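Local structure of calcineurin-like phosphoesterase domain-containing protein (Aquifex aeolicus, 1XM7) at residues R127-M130 with V131-I134. The protein is of unknown function but belongs to the calcineurin-like phosphoesterases, and so probably acts as a hydrolase. Residues are numbered along the deposited sequence; the frame is centred on the assembly and turned at random.
Sequences RQEM and VREI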
loop_
_atom_site.group_PDB
_atom_site.type_symbol
_atom_site.label_atom_id
_atom_site.label_comp_id
_atom_site.label_asym_id
_atom_site.label_seq_id
_atom_site.Cartn_x
_atom_site.Cartn_y
_atom_site.Cartn_z
ATOM N N ARG A 127 8.431 9.337 -11.362
ATOM C CA ARG A 127 7.204 8.624 -11.016
ATOM C C ARG A 127 6.298 9.490 -10.127
ATOM O O ARG A 127 5.065 9.439 -10.234
ATOM C CB ARG A 127 7.558 7.279 -10.358
ATOM C CG ARG A 127 8.428 6.430 -11.273
ATOM C CD ARG A 127 8.923 5.135 -10.650
ATOM N NE ARG A 127 10.047 4.601 -11.421
ATOM C CZ ARG A 127 10.704 3.486 -11.120
ATOM N NH1 ARG A 127 10.355 2.772 -10.063
ATOM N NH2 ARG A 127 11.730 3.099 -11.859
ATOM N N GLN A 128 6.910 10.296 -9.266
ATOM C CA GLN A 128 6.144 11.187 -8.412
ATOM C C GLN A 128 5.396 12.175 -9.305
ATOM O O GLN A 128 4.227 12.475 -9.080
ATOM C CB GLN A 128 7.071 11.952 -7.478
ATOM C CG GLN A 128 7.554 11.162 -6.290
ATOM C CD GLN A 128 8.572 11.939 -5.490
ATOM O OE1 GLN A 128 8.612 13.165 -5.560
ATOM N NE2 GLN A 128 9.396 11.236 -4.721
ATOM N N GLU A 129 6.075 12.680 -10.325
ATOM C CA GLU A 129 5.461 13.629 -11.246
ATOM C C GLU A 129 4.294 13.028 -12.021
ATOM O O GLU A 129 3.328 13.712 -12.336
ATOM C CB GLU A 129 6.508 14.155 -12.223
ATOM C CG GLU A 129 5.929 14.813 -13.453
ATOM C CD GLU A 129 6.998 15.137 -14.485
ATOM O OE1 GLU A 129 7.930 14.319 -14.663
ATOM O OE2 GLU A 129 6.890 16.202 -15.133
ATOM N N MET A 130 4.386 11.748 -12.340
ATOM C CA MET A 130 3.320 11.094 -13.082
ATOM C C MET A 130 2.069 11.021 -12.215
ATOM O O MET A 130 0.958 11.267 -12.683
ATOM C CB MET A 130 3.770 9.698 -13.506
ATOM C CG MET A 130 4.945 9.698 -14.495
ATOM S SD MET A 130 4.541 10.527 -16.049
ATOM C CE MET A 130 4.895 9.277 -17.108
ATOM N N VAL A 131 2.261 10.696 -10.941
ATOM C CA VAL A 131 1.158 10.596 -9.992
ATOM C C VAL A 131 0.415 11.928 -9.899
ATOM O O VAL A 131 -0.816 11.974 -9.943
ATOM C CB VAL A 131 1.683 10.200 -8.582
ATOM C CG1 VAL A 131 0.550 10.257 -7.566
ATOM C CG2 VAL A 131 2.285 8.795 -8.622
ATOM N N ARG A 132 1.178 13.006 -9.749
ATOM C CA ARG A 132 0.610 14.341 -9.673
ATOM C C ARG A 132 -0.149 14.598 -10.970
ATOM O O ARG A 132 -1.313 14.996 -10.960
ATOM C CB ARG A 132 1.714 15.384 -9.524
ATOM C CG ARG A 132 2.599 15.184 -8.319
ATOM C CD ARG A 132 3.351 16.471 -7.991
ATOM N NE ARG A 132 4.336 16.830 -9.006
ATOM C CZ ARG A 132 5.595 16.403 -9.015
ATOM N NH1 ARG A 132 6.029 15.600 -8.059
ATOM N NH2 ARG A 132 6.426 16.777 -9.979
ATOM N N GLU A 133 0.516 14.347 -12.090
ATOM C CA GLU A 133 -0.099 14.563 -13.386
ATOM C C GLU A 133 -1.451 13.881 -13.488
ATOM O O GLU A 133 -2.449 14.523 -13.827
ATOM C CB GLU A 133 0.836 14.084 -14.496
ATOM C CG GLU A 133 1.041 15.126 -15.591
ATOM C CD GLU A 133 1.093 16.558 -15.046
ATOM O OE1 GLU A 133 2.024 16.886 -14.262
ATOM O OE2 GLU A 133 0.188 17.351 -15.402
ATOM N N ILE A 134 -1.494 12.589 -13.181
ATOM C CA ILE A 134 -2.752 11.837 -13.232
ATOM C C ILE A 134 -3.774 12.481 -12.303
ATOM O O ILE A 134 -4.919 12.734 -12.689
ATOM C CB ILE A 134 -2.556 10.377 -12.777
ATOM C CG1 ILE A 134 -1.795 9.586 -13.841
ATOM C CG2 ILE A 134 -3.905 9.745 -12.465
ATOM C CD1 ILE A 134 -1.365 8.208 -13.364
#
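Met130 O accepts the shortest of the four backbone hydrogen bonds linking residues 127-130 to 131-134, from Ile134 N at 2.8 Å, with an N-H...O angle of 171°. The CG1 methylene of Ile134 also lies against that oxygen. One step back, Glu133 N reaches Glu129 O at 2.9 Å, and the bonds from Arg132 N to Gln128 O and from Val131 N to Arg127 O, both 3.2 Å, complete an unbroken i to i+4 ladder. Over this ladder Arg132 shows how a long side chain can fold back along its own helix. Its CG, set beside the backbone N and anti to the carbonyl carbon (chi1 -58°), passes 3.3 Å from Gln128 O; a bend at chi3 (-68°) then lays the guanidinium flat over the preceding turn. Glu129 CA sits beneath the centre of that plane, 3.5 Å from it, while NH2 comes equally near Glu129 CB. The contact itself is van der Waals. The Glu129 chain crosses the arginine at about a right angle, and its OE2 stays 5.2 Å from Arg132 NH2, too far for a salt bridge, though the opposite charges may still attract weakly.

Helix 125-137 is the helix in the crossover of a beta-alpha-beta unit, between the parallel strands 107-112 and 142-145 within the calcineurin-like phosphoesterase fold. Val131 faces the sheet, touching Leu110 and Ser112, and Ile134 packs on Leu110, Tyr99 and Ile101. Arg132 instead turns to the neighbouring loops, where NH1 bonds to Ala116 O and the side chain touches Tyr162. Shortening Arg132 to an alanine is likely to leave Ala116 O without this donor and to uncover the Glu129 backbone that the guanidinium now overlies. Nearby, Val131 CG2 rests 3.3 Å from Arg127 O, whereas the Arg127 guanidinium bonds Tyr114 OH through NH1.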